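Local structure of peptidase M3B, oligoendopeptidase F (Enterococcus faecium, 2QR4) at residues G27-G32 with P93-L98; S34-A39 with P111-Y116; R127-S132 with R229-A234; E17-S22 with S82-A87. The protein probably hydrolyses peptide bonds within short oligopeptides as a zinc-dependent metallopeptidase of the M3 family. All blocks are in the same frame, centred on the assembly; numbering follows the deposited sequence.

Contact 1: residues G27-G32 with P93-L98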
loop_
_atom_site.group_PDB
_atom_site.type_symbol
_atom_site.label_atom_id
_atom_site.label_comp_id
_atom_site.label_asym_id
_atom_site.label_seq_id
_atom_site.Cartn_x
_atom_site.Cartn_y
_atom_site.Cartn_z
ATOM N N GLY A 27 -17.298 26.844 -13.853
ATOM C CA GLY A 27 -17.066 28.195 -14.341
ATOM C C GLY A 27 -18.281 29.104 -14.398
ATOM O O GLY A 27 -18.197 30.198 -14.954
ATOM N N THR A 28 -19.398 28.673 -13.812
ATOM C CA THR A 28 -20.617 29.482 -13.806
ATOM C C THR A 28 -20.922 30.146 -12.471
ATOM O O THR A 28 -21.797 31.015 -12.392
ATOM C CB THR A 28 -21.862 28.654 -14.164
ATOM O OG1 THR A 28 -22.081 27.663 -13.156
ATOM C CG2 THR A 28 -21.718 27.999 -15.536
ATOM N N LEU A 29 -20.215 29.742 -11.424
ATOM C CA LEU A 29 -20.571 30.179 -10.075
ATOM C C LEU A 29 -20.751 31.685 -9.934
ATOM O O LEU A 29 -21.601 32.130 -9.167
ATOM C CB LEU A 29 -19.585 29.648 -9.028
ATOM C CG LEU A 29 -19.474 28.122 -8.992
ATOM C CD1 LEU A 29 -18.755 27.623 -7.738
ATOM C CD2 LEU A 29 -20.845 27.505 -9.096
ATOM N N ASP A 30 -19.961 32.461 -10.673
ATOM C CA ASP A 30 -20.019 33.921 -10.599
ATOM C C ASP A 30 -21.099 34.540 -11.493
ATOM O O ASP A 30 -21.177 35.760 -11.604
ATOM C CB ASP A 30 -18.666 34.531 -10.962
ATOM C CG ASP A 30 -18.308 34.333 -12.429
ATOM O OD1 ASP A 30 -17.209 34.761 -12.831
ATOM O OD2 ASP A 30 -19.117 33.750 -13.184
ATOM N N GLN A 31 -21.919 33.709 -12.131
ATOM C CA GLN A 31 -22.949 34.205 -13.046
ATOM C C GLN A 31 -24.228 34.646 -12.349
ATOM O O GLN A 31 -25.055 35.325 -12.951
ATOM C CB GLN A 31 -23.300 33.150 -14.099
ATOM C CG GLN A 31 -22.371 33.113 -15.296
ATOM C CD GLN A 31 -22.633 31.920 -16.197
ATOM O OE1 GLN A 31 -21.718 31.404 -16.846
ATOM N NE2 GLN A 31 -23.883 31.465 -16.236
ATOM N N GLY A 32 -24.402 34.251 -11.092
ATOM C CA GLY A 32 -25.638 34.553 -10.377
ATOM C C GLY A 32 -26.008 33.532 -9.317
ATOM O O GLY A 32 -25.516 32.397 -9.331
ATOM N N PRO A 93 -12.755 25.176 -4.921
ATOM C CA PRO A 93 -11.904 26.235 -5.454
ATOM C C PRO A 93 -12.711 27.329 -6.145
ATOM O O PRO A 93 -12.422 28.510 -5.952
ATOM C CB PRO A 93 -11.017 25.497 -6.463
ATOM C CG PRO A 93 -10.912 24.105 -5.862
ATOM C CD PRO A 93 -12.277 23.836 -5.297
ATOM N N GLU A 94 -13.717 26.961 -6.936
ATOM C CA GLU A 94 -14.490 27.993 -7.640
ATOM C C GLU A 94 -15.417 28.768 -6.718
ATOM O O GLU A 94 -15.599 29.963 -6.893
ATOM C CB GLU A 94 -15.259 27.434 -8.827
ATOM C CG GLU A 94 -14.381 27.140 -10.014
ATOM C CD GLU A 94 -15.157 27.099 -11.317
ATOM O OE1 GLU A 94 -14.576 26.593 -12.312
ATOM O OE2 GLU A 94 -16.329 27.581 -11.343
ATOM N N ILE A 95 -15.990 28.091 -5.729
ATOM C CA ILE A 95 -16.757 28.795 -4.715
ATOM C C ILE A 95 -15.857 29.848 -4.100
ATOM O O ILE A 95 -16.232 31.007 -3.970
ATOM C CB ILE A 95 -17.255 27.848 -3.609
ATOM C CG1 ILE A 95 -18.408 26.992 -4.127
ATOM C CG2 ILE A 95 -17.723 28.640 -2.398
ATOM C CD1 ILE A 95 -18.734 25.836 -3.226
ATOM N N LEU A 96 -14.647 29.429 -3.759
ATOM C CA LEU A 96 -13.706 30.283 -3.053
ATOM C C LEU A 96 -13.102 31.425 -3.889
ATOM O O LEU A 96 -12.429 32.295 -3.349
ATOM C CB LEU A 96 -12.611 29.424 -2.421
ATOM C CG LEU A 96 -13.129 28.595 -1.246
ATOM C CD1 LEU A 96 -11.999 27.866 -0.573
ATOM C CD2 LEU A 96 -13.840 29.503 -0.257
ATOM N N GLN A 97 -13.346 31.434 -5.196
ATOM C CA GLN A 97 -12.877 32.545 -6.018
ATOM C C GLN A 97 -13.822 33.722 -5.875
ATOM O O GLN A 97 -13.482 34.851 -6.216
ATOM C CB GLN A 97 -12.711 32.135 -7.488
ATOM C CG GLN A 97 -11.344 31.499 -7.780
ATOM C CD GLN A 97 -11.305 30.763 -9.103
ATOM O OE1 GLN A 97 -12.318 30.249 -9.576
ATOM N NE2 GLN A 97 -10.134 30.715 -9.708
ATOM N N LEU A 98 -15.020 33.449 -5.374
ATOM C CA LEU A 98 -15.912 34.512 -4.956
ATOM C C LEU A 98 -15.474 34.993 -3.578
ATOM O O LEU A 98 -14.872 34.243 -2.805
ATOM C CB LEU A 98 -17.347 34.003 -4.893
ATOM C CG LEU A 98 -17.880 33.414 -6.198
ATOM C CD1 LEU A 98 -19.208 32.746 -5.966
ATOM C CD2 LEU A 98 -18.000 34.504 -7.247
#
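Glu94 meets the amide of Gly27 where the linker between helix 22-25 and helix 33-63 passes the short helix 91-95, in the all-helical N-terminal part of this M3 peptidase. The glutamate side chain runs extended beyond CG and presents the syn lone pair of OE2 to the backbone, so that Gly27 N donates to Glu94 OE2 at 2.8 Å; the N-H...O angle of 136° makes this a bent bond. Nearer the backbone, the CB of Glu94 lies 3.7 Å from Leu29 CD1, and the two side chains lie roughly perpendicular. Ile95 follows. Its CB points away from the linker, but its CG1 still lies 3.7 Å from the same CD1 of Leu29, which also sits 3.4 Å from Ile95 N. Leu29 thus packs against the helix backbone through one methyl, CD1, while Phe36 and Ala39 of helix 33-63 touch it as well. From Ile95 the chain makes a type I beta turn that brings Leu98 back to the linker. There its two methyls divide the work: Leu98 CD1 lies 4.0 Å from Leu29 O, a carbonyl hydrogen-bonded by Tyr106 OH, and Leu98 CD2 packs 3.8 Å from Asp30 CB.

Contact 2: residues S34-A39 with P111-Y116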
loop_
_atom_site.group_PDB
_atom_site.type_symbol
_atom_site.label_atom_id
_atom_site.label_comp_id
_atom_site.label_asym_id
_atom_site.label_seq_id
_atom_site.Cartn_x
_atom_site.Cartn_y
_atom_site.Cartn_z
ATOM N N SER A 34 -28.693 31.950 -8.880
ATOM C CA SER A 34 -29.372 30.830 -9.511
ATOM C C SER A 34 -28.359 29.783 -9.966
ATOM O O SER A 34 -28.474 28.609 -9.628
ATOM C CB SER A 34 -30.200 31.348 -10.696
ATOM O OG SER A 34 -30.938 30.319 -11.319
ATOM N N GLN A 35 -27.346 30.221 -10.707
ATOM C CA GLN A 35 -26.348 29.318 -11.250
ATOM C C GLN A 35 -25.550 28.696 -10.128
ATOM O O GLN A 35 -25.096 27.553 -10.228
ATOM C CB GLN A 35 -25.411 30.065 -12.193
ATOM C CG GLN A 35 -26.040 30.449 -13.522
ATOM C CD GLN A 35 -26.836 31.750 -13.459
ATOM O OE1 GLN A 35 -27.142 32.266 -12.380
ATOM N NE2 GLN A 35 -27.173 32.284 -14.627
ATOM N N PHE A 36 -25.392 29.467 -9.058
ATOM C CA PHE A 36 -24.650 29.037 -7.882
ATOM C C PHE A 36 -25.434 27.921 -7.191
ATOM O O PHE A 36 -24.878 26.890 -6.827
ATOM C CB PHE A 36 -24.465 30.235 -6.947
ATOM C CG PHE A 36 -23.581 29.969 -5.767
ATOM C CD1 PHE A 36 -22.208 29.909 -5.910
ATOM C CD2 PHE A 36 -24.125 29.828 -4.498
ATOM C CE1 PHE A 36 -21.383 29.676 -4.809
ATOM C CE2 PHE A 36 -23.309 29.590 -3.395
ATOM C CZ PHE A 36 -21.937 29.512 -3.551
ATOM N N LEU A 37 -26.737 28.132 -7.049
ATOM C CA LEU A 37 -27.631 27.146 -6.459
ATOM C C LEU A 37 -27.637 25.873 -7.282
ATOM O O LEU A 37 -27.552 24.777 -6.736
ATOM C CB LEU A 37 -29.059 27.710 -6.351
ATOM C CG LEU A 37 -30.146 26.791 -5.774
ATOM C CD1 LEU A 37 -29.764 26.254 -4.405
ATOM C CD2 LEU A 37 -31.489 27.500 -5.701
ATOM N N ASN A 38 -27.736 26.018 -8.600
ATOM C CA ASN A 38 -27.801 24.849 -9.470
ATOM C C ASN A 38 -26.525 24.009 -9.392
ATOM O O ASN A 38 -26.581 22.783 -9.384
ATOM C CB ASN A 38 -28.126 25.255 -10.914
ATOM C CG ASN A 38 -29.489 25.921 -11.035
ATOM O OD1 ASN A 38 -30.428 25.566 -10.325
ATOM N ND2 ASN A 38 -29.597 26.900 -11.925
ATOM N N ALA A 39 -25.379 24.672 -9.314
ATOM C CA ALA A 39 -24.103 23.975 -9.158
ATOM C C ALA A 39 -24.036 23.177 -7.852
ATOM O O ALA A 39 -23.657 22.009 -7.845
ATOM C CB ALA A 39 -22.933 24.967 -9.244
ATOM N N PRO A 111 -33.328 32.672 -1.226
ATOM C CA PRO A 111 -33.641 32.019 0.041
ATOM C C PRO A 111 -33.413 30.514 0.000
ATOM O O PRO A 111 -32.992 29.930 0.995
ATOM C CB PRO A 111 -35.140 32.310 0.234
ATOM C CG PRO A 111 -35.592 33.061 -1.011
ATOM C CD PRO A 111 -34.351 33.663 -1.587
ATOM N N LYS A 112 -33.688 29.901 -1.146
ATOM C CA LYS A 112 -33.516 28.465 -1.317
ATOM C C LYS A 112 -32.111 27.994 -0.956
ATOM O O LYS A 112 -31.905 26.828 -0.591
ATOM C CB LYS A 112 -33.803 28.075 -2.762
ATOM C CG LYS A 112 -35.238 28.258 -3.227
ATOM C CD LYS A 112 -35.441 27.396 -4.455
ATOM C CE LYS A 112 -36.717 27.684 -5.190
ATOM N NZ LYS A 112 -36.666 26.962 -6.492
ATOM N N LEU A 113 -31.137 28.894 -1.079
ATOM C CA LEU A 113 -29.750 28.577 -0.732
ATOM C C LEU A 113 -29.575 28.339 0.762
ATOM O O LEU A 113 -28.598 27.730 1.186
ATOM C CB LEU A 113 -28.821 29.705 -1.159
ATOM C CG LEU A 113 -28.363 29.728 -2.614
ATOM C CD1 LEU A 113 -27.728 31.076 -2.881
ATOM C CD2 LEU A 113 -27.389 28.610 -2.910
ATOM N N GLU A 114 -30.520 28.830 1.558
ATOM C CA GLU A 114 -30.442 28.685 3.003
ATOM C C GLU A 114 -30.303 27.211 3.397
ATOM O O GLU A 114 -29.731 26.889 4.434
ATOM C CB GLU A 114 -31.662 29.329 3.670
ATOM C CG GLU A 114 -31.393 29.907 5.060
ATOM C CD GLU A 114 -30.274 30.954 5.082
ATOM O OE1 GLU A 114 -30.241 31.851 4.210
ATOM O OE2 GLU A 114 -29.428 30.883 5.995
ATOM N N VAL A 115 -30.805 26.319 2.551
ATOM C CA VAL A 115 -30.731 24.887 2.821
ATOM C C VAL A 115 -29.288 24.399 2.844
ATOM O O VAL A 115 -28.992 23.365 3.446
ATOM C CB VAL A 115 -31.505 24.067 1.766
ATOM C CG1 VAL A 115 -31.403 22.595 2.065
ATOM C CG2 VAL A 115 -32.967 24.495 1.716
ATOM N N TYR A 116 -28.396 25.148 2.190
ATOM C CA TYR A 116 -26.999 24.754 2.079
ATOM C C TYR A 116 -26.038 25.642 2.864
ATOM O O TYR A 116 -24.822 25.450 2.799
ATOM C CB TYR A 116 -26.569 24.737 0.606
ATOM C CG TYR A 116 -27.341 23.754 -0.225
ATOM C CD1 TYR A 116 -28.309 24.186 -1.124
ATOM C CD2 TYR A 116 -27.122 22.391 -0.099
ATOM C CE1 TYR A 116 -29.034 23.284 -1.883
ATOM C CE2 TYR A 116 -27.845 21.480 -0.851
ATOM C CZ TYR A 116 -28.796 21.936 -1.741
ATOM O OH TYR A 116 -29.507 21.043 -2.494
#
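Leu37 and Leu113 form the centre of a buried, wholly apolar contact between the first turns of helix 33-63 and the connection between helix 100-109 and helix 117-124, which includes a 3-10 turn at 111-113. No hydrogen bond joins the two segments. The two leucines overlap side by side, running opposite ways, with Leu37 CD1 at 3.7 Å from Leu113 CD2. Leu37 reaches across because its CG stands anti to its own backbone N (chi1 179°), which sends the branched end nearer the turn than its CB direction suggests. Its two methyls then part company. CD1 also approaches the ring of Tyr116, 4.0 Å from CE1, whereas CD2 rests 3.8 Å from Lys112 CB, against the aliphatic root of a lysine whose extended chain then leads away.

Leu113 has a second neighbour in Phe36, one residue back on the helix. Leu113 CD2 comes to the edge of that ring, near its plane, 3.8 Å from Phe36 CD2, so a single methyl is shared by the aromatic ring and Leu37. Tyr106 and Phe107 of helix 100-109 touch Leu113 too, and Ile40 adds to its surroundings from the next turn of helix 33-63. This is the hydrophobic packing of a helical bundle, in which the short connection between two helices is seated through its leucine on the side of a third.

Contact 3: residues R127-S132 with R229-A234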
loop_
_atom_site.group_PDB
_atom_site.type_symbol
_atom_site.label_atom_id
_atom_site.label_comp_id
_atom_site.label_asym_id
_atom_site.label_seq_id
_atom_site.Cartn_x
_atom_site.Cartn_y
_atom_site.Cartn_z
ATOM N N ARG A 127 -11.129 28.113 3.836
ATOM C CA ARG A 127 -10.441 28.829 2.774
ATOM C C ARG A 127 -8.957 28.498 2.711
ATOM O O ARG A 127 -8.399 28.306 1.626
ATOM C CB ARG A 127 -10.624 30.330 3.016
ATOM C CG ARG A 127 -10.362 31.220 1.824
ATOM C CD ARG A 127 -10.786 32.658 2.109
ATOM N NE ARG A 127 -12.184 32.958 1.766
ATOM C CZ ARG A 127 -12.655 33.014 0.521
ATOM N NH1 ARG A 127 -11.869 32.742 -0.513
ATOM N NH2 ARG A 127 -13.920 33.319 0.298
ATOM N N ALA A 128 -8.322 28.431 3.878
ATOM C CA ALA A 128 -6.877 28.216 3.957
ATOM C C ALA A 128 -6.446 26.790 3.623
ATOM O O ALA A 128 -5.269 26.528 3.438
ATOM C CB ALA A 128 -6.360 28.602 5.339
ATOM N N HIS A 129 -7.391 25.864 3.548
ATOM C CA HIS A 129 -7.026 24.472 3.386
ATOM C C HIS A 129 -7.592 23.889 2.117
ATOM O O HIS A 129 -7.367 22.718 1.823
ATOM C CB HIS A 129 -7.458 23.655 4.602
ATOM C CG HIS A 129 -7.000 24.244 5.895
ATOM N ND1 HIS A 129 -5.685 24.190 6.312
ATOM C CD2 HIS A 129 -7.673 24.917 6.858
ATOM C CE1 HIS A 129 -5.569 24.803 7.480
ATOM N NE2 HIS A 129 -6.760 25.251 7.836
ATOM N N VAL A 130 -8.316 24.709 1.362
ATOM C CA VAL A 130 -8.741 24.312 0.030
ATOM C C VAL A 130 -7.730 24.832 -0.982
ATOM O O VAL A 130 -7.227 25.941 -0.844
ATOM C CB VAL A 130 -10.139 24.839 -0.307
ATOM C CG1 VAL A 130 -10.520 24.444 -1.723
ATOM C CG2 VAL A 130 -11.150 24.311 0.692
ATOM N N LEU A 131 -7.434 24.028 -1.995
ATOM C CA LEU A 131 -6.341 24.326 -2.913
ATOM C C LEU A 131 -6.907 24.804 -4.245
ATOM O O LEU A 131 -8.071 25.165 -4.328
ATOM C CB LEU A 131 -5.437 23.096 -3.081
ATOM C CG LEU A 131 -4.726 22.658 -1.788
ATOM C CD1 LEU A 131 -3.937 21.386 -1.976
ATOM C CD2 LEU A 131 -3.808 23.749 -1.252
ATOM N N SER A 132 -6.082 24.852 -5.282
ATOM C CA SER A 132 -6.579 25.257 -6.590
ATOM C C SER A 132 -7.281 24.071 -7.248
ATOM O O SER A 132 -7.159 22.935 -6.789
ATOM C CB SER A 132 -5.428 25.751 -7.464
ATOM O OG SER A 132 -4.540 24.693 -7.761
ATOM N N ARG A 229 -2.116 20.903 2.518
ATOM C CA ARG A 229 -3.320 21.695 2.815
ATOM C C ARG A 229 -3.098 22.773 3.864
ATOM O O ARG A 229 -4.057 23.416 4.304
ATOM C CB ARG A 229 -4.480 20.793 3.242
ATOM C CG ARG A 229 -5.032 19.939 2.105
ATOM C CD ARG A 229 -6.358 19.311 2.491
ATOM N NE ARG A 229 -6.847 18.449 1.428
ATOM C CZ ARG A 229 -7.489 18.889 0.349
ATOM N NH1 ARG A 229 -7.889 18.027 -0.573
ATOM N NH2 ARG A 229 -7.729 20.189 0.180
ATOM N N ASN A 230 -1.840 22.965 4.272
ATOM C CA ASN A 230 -1.481 24.019 5.237
ATOM C C ASN A 230 -2.065 23.831 6.648
ATOM O O ASN A 230 -2.379 24.789 7.345
ATOM C CB ASN A 230 -1.852 25.402 4.681
ATOM C CG ASN A 230 -1.496 25.544 3.212
ATOM O OD1 ASN A 230 -0.316 25.598 2.847
ATOM N ND2 ASN A 230 -2.520 25.591 2.354
ATOM N N TYR A 231 -2.229 22.587 7.058
ATOM C CA TYR A 231 -2.523 22.318 8.442
ATOM C C TYR A 231 -1.197 22.233 9.182
ATOM O O TYR A 231 -0.161 21.936 8.583
ATOM C CB TYR A 231 -3.310 21.013 8.584
ATOM C CG TYR A 231 -4.743 21.094 8.089
ATOM C CD1 TYR A 231 -5.729 21.761 8.823
ATOM C CD2 TYR A 231 -5.116 20.503 6.888
ATOM C CE1 TYR A 231 -7.054 21.829 8.365
ATOM C CE2 TYR A 231 -6.433 20.566 6.419
ATOM C CZ TYR A 231 -7.393 21.214 7.164
ATOM O OH TYR A 231 -8.677 21.248 6.690
ATOM N N SER A 232 -1.218 22.506 10.481
ATOM C CA SER A 232 0.001 22.459 11.266
ATOM C C SER A 232 0.371 21.011 11.639
ATOM O O SER A 232 1.489 20.747 12.080
ATOM C CB SER A 232 -0.132 23.356 12.503
ATOM O OG SER A 232 -1.047 22.794 13.418
ATOM N N SER A 233 -0.561 20.078 11.439
ATOM C CA SER A 233 -0.297 18.646 11.707
ATOM C C SER A 233 -1.421 17.753 11.188
ATOM O O SER A 233 -2.526 18.221 10.874
ATOM C CB SER A 233 -0.155 18.398 13.216
ATOM O OG SER A 233 -1.414 18.609 13.868
ATOM N N ALA A 234 -1.149 16.455 11.140
ATOM C CA ALA A 234 -2.149 15.496 10.696
ATOM C C ALA A 234 -3.364 15.525 11.614
ATOM O O ALA A 234 -4.510 15.438 11.158
ATOM C CB ALA A 234 -1.559 14.112 10.649
#
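His129 and Arg229 exchange hydrogen bonds in both directions where the loop after helix 117-124 meets the end of helix 208-228. The imidazole donates from ND1 to Arg229 O at 2.7 Å; the acceptor lies near the ring plane, although the donor is tilted 25° from the plane of the carbonyl. In return Arg229 NH2 donates to His129 O at 3.0 Å. That bond is flat from both sides, the oxygen sitting at the edge of the guanidinium and the nitrogen in the carbonyl plane. The same NH2 forms a salt bridge with Glu136, whose OE2 also accepts from Leu131 N, so the carboxylate joins the arginine to the loop. A third carbonyl is taken up by an amide: Asn230 ND2 reaches Ala128 O at 3.1 Å, close to the line of the carbonyl bond. The carbonyls of Ala128, His129 and Arg229 thus each have a side-chain donor from across the contact.

Stacking fixes the histidine further. Its ring and that of Tyr231 form an offset stack with centroids 3.6 Å apart and planes only 2° from parallel, His129 CG lying 3.3 Å from Tyr231 CZ. Ala128 CB covers the opposite face of the imidazole. Asn230 O lies at the ring's edge, 3.2 Å from His129 CE1.

Asn230, with its positive phi, is the C-prime residue of a Schellman motif: Tyr231 N bonds to Ala226 O and Asn230 N to Lys227 O. The contact is therefore a Schellman helix end whose C-cap carbonyl, and the side chains of Arg229, Asn230 and Tyr231, engage a neighbouring loop.

Contact 4: residues E17-S22 with S82-A87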
loop_
_atom_site.group_PDB
_atom_site.type_symbol
_atom_site.label_atom_id
_atom_site.label_comp_id
_atom_site.label_asym_id
_atom_site.label_seq_id
_atom_site.Cartn_x
_atom_site.Cartn_y
_atom_site.Cartn_z
ATOM N N GLU A 17 -23.202 9.005 -16.510
ATOM C CA GLU A 17 -23.781 9.863 -17.521
ATOM C C GLU A 17 -24.124 11.219 -16.918
ATOM O O GLU A 17 -23.836 12.249 -17.513
ATOM C CB GLU A 17 -25.014 9.214 -18.156
ATOM C CG GLU A 17 -26.360 9.789 -17.710
ATOM C CD GLU A 17 -26.932 10.794 -18.701
ATOM O OE1 GLU A 17 -28.144 11.126 -18.605
ATOM O OE2 GLU A 17 -26.162 11.240 -19.583
ATOM N N GLU A 18 -24.735 11.219 -15.738
ATOM C CA GLU A 18 -25.101 12.465 -15.081
ATOM C C GLU A 18 -23.858 13.334 -14.956
ATOM O O GLU A 18 -23.909 14.561 -15.065
ATOM C CB GLU A 18 -25.678 12.198 -13.690
ATOM C CG GLU A 18 -26.452 13.367 -13.115
ATOM C CD GLU A 18 -26.930 13.132 -11.688
ATOM O OE1 GLU A 18 -26.660 12.049 -11.127
ATOM O OE2 GLU A 18 -27.578 14.043 -11.126
ATOM N N LEU A 19 -22.733 12.667 -14.744
ATOM C CA LEU A 19 -21.464 13.317 -14.491
ATOM C C LEU A 19 -21.032 14.231 -15.624
ATOM O O LEU A 19 -20.273 15.170 -15.411
ATOM C CB LEU A 19 -20.406 12.249 -14.287
ATOM C CG LEU A 19 -19.231 12.640 -13.434
ATOM C CD1 LEU A 19 -19.749 13.123 -12.105
ATOM C CD2 LEU A 19 -18.338 11.435 -13.282
ATOM N N LYS A 20 -21.511 13.947 -16.829
ATOM C CA LYS A 20 -21.161 14.734 -18.002
ATOM C C LYS A 20 -21.678 16.159 -17.870
ATOM O O LYS A 20 -21.118 17.087 -18.453
ATOM C CB LYS A 20 -21.686 14.065 -19.280
ATOM C CG LYS A 20 -20.965 12.756 -19.606
ATOM C CD LYS A 20 -21.736 11.893 -20.599
ATOM C CE LYS A 20 -21.008 10.565 -20.847
ATOM N NZ LYS A 20 -21.855 9.573 -21.570
ATOM N N GLN A 21 -22.734 16.329 -17.083
ATOM C CA GLN A 21 -23.322 17.648 -16.863
ATOM C C GLN A 21 -22.452 18.523 -15.953
ATOM O O GLN A 21 -22.741 19.701 -15.751
ATOM C CB GLN A 21 -24.741 17.509 -16.307
ATOM C CG GLN A 21 -25.721 16.899 -17.311
ATOM C CD GLN A 21 -26.685 15.909 -16.676
ATOM O OE1 GLN A 21 -27.356 16.219 -15.689
ATOM N NE2 GLN A 21 -26.759 14.707 -17.245
ATOM N N SER A 22 -21.388 17.942 -15.409
ATOM C CA SER A 22 -20.432 18.695 -14.598
ATOM C C SER A 22 -19.816 19.841 -15.380
ATOM O O SER A 22 -19.670 20.946 -14.871
ATOM C CB SER A 22 -19.312 17.785 -14.113
ATOM O OG SER A 22 -18.536 18.437 -13.133
ATOM N N SER A 82 -13.508 7.892 -7.104
ATOM C CA SER A 82 -12.416 8.775 -7.529
ATOM C C SER A 82 -12.756 9.513 -8.816
ATOM O O SER A 82 -12.438 10.685 -8.957
ATOM C CB SER A 82 -11.076 8.030 -7.662
ATOM O OG SER A 82 -11.227 6.822 -8.379
ATOM N N LYS A 83 -13.437 8.843 -9.737
ATOM C CA LYS A 83 -13.808 9.491 -10.977
ATOM C C LYS A 83 -14.759 10.665 -10.701
ATOM O O LYS A 83 -14.578 11.761 -11.240
ATOM C CB LYS A 83 -14.451 8.504 -11.945
ATOM C CG LYS A 83 -14.814 9.158 -13.270
ATOM C CD LYS A 83 -15.241 8.158 -14.333
ATOM C CE LYS A 83 -16.719 7.822 -14.224
ATOM N NZ LYS A 83 -17.142 6.876 -15.290
ATOM N N VAL A 84 -15.755 10.426 -9.849
ATOM C CA VAL A 84 -16.714 11.448 -9.447
ATOM C C VAL A 84 -16.055 12.570 -8.636
ATOM O O VAL A 84 -16.272 13.748 -8.907
ATOM C CB VAL A 84 -17.882 10.825 -8.631
ATOM C CG1 VAL A 84 -18.687 11.905 -7.935
ATOM C CG2 VAL A 84 -18.780 10.009 -9.538
ATOM N N SER A 85 -15.255 12.197 -7.645
ATOM C CA SER A 85 -14.549 13.163 -6.815
ATOM C C SER A 85 -13.669 14.043 -7.668
ATOM O O SER A 85 -13.619 15.254 -7.479
ATOM C CB SER A 85 -13.685 12.457 -5.776
ATOM O OG SER A 85 -14.490 11.798 -4.820
ATOM N N GLU A 86 -12.973 13.429 -8.616
ATOM C CA GLU A 86 -12.111 14.181 -9.494
ATOM C C GLU A 86 -12.928 15.145 -10.358
ATOM O O GLU A 86 -12.560 16.313 -10.527
ATOM C CB GLU A 86 -11.273 13.243 -10.373
ATOM C CG GLU A 86 -10.149 13.957 -11.133
ATOM C CD GLU A 86 -10.666 14.791 -12.301
ATOM O OE1 GLU A 86 -11.732 14.439 -12.860
ATOM O OE2 GLU A 86 -10.011 15.797 -12.663
ATOM N N ALA A 87 -14.037 14.655 -10.904
ATOM C CA ALA A 87 -14.828 15.438 -11.857
ATOM C C ALA A 87 -15.507 16.645 -11.205
ATOM O O ALA A 87 -15.935 17.576 -11.882
ATOM C CB ALA A 87 -15.856 14.546 -12.539
#
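Leu19 lies across from Val84 and Ala87, its side chain pointing from the end of helix 4-18 to the last turns of helix 68-87. From CB the chain leaves with CG anti to the backbone N (chi1 -153°), and this turns the branch point onto Ala87: CG is 4.0 Å from Ala87 CB. The methyls go on from there. Leu19 CD1 touches both at longer range, 4.2 Å from Val84 CG2 and equally far from Ala87 CB. CD2 is the busier tip, 4.0 Å from Val84 CG2 and the same distance from Ala87 CB, and it also meets the aliphatic part of Lys83, with CE at 4.1 Å. That lysine bends at chi3 (85°), and its NZ carries on to a hydrogen bond with Ser16 OG, back on helix 4-18.

Three residues further along, Ser22 adds a hydrogen bond. Its OG donates to Ala87 O at 3.0 Å, approaching from above the carbonyl plane, 42° out of it. The same hydroxyl is hydrogen-bonded to Trp90 NE1, so one buried oxygen connects the end of helix 68-87 with the chain just beyond it. Helix 33-63 touches both segments, Val46 on Leu19 and Thr50 on Val84, while its Arg45 pairs with Glu18; the join between helices 4-18 and 68-87 is thus backed by a third helix.

From the N terminus, residues 17-22, 27-32 and 34-39 come first, and each waits for a partner further on: 82-87 closes contact 4, 93-98 closes contact 1 and 111-116 closes contact 2. The three loops cross one another, since every first segment precedes every second one and the order is kept. Contacts 1 and 2 touch directly, with Leu98 CD1 3.9 Å from Phe36 CE1, whereas contact 4 stays about 6 Å from contact 1 at the nearest atoms. Contact 3 opens after all three have closed, at 127-132, and closes its own loop at 229-234, tying this helical N-terminal region to the end of helix 208-228; Arg127 reaches back from it to Leu96 O of contact 1.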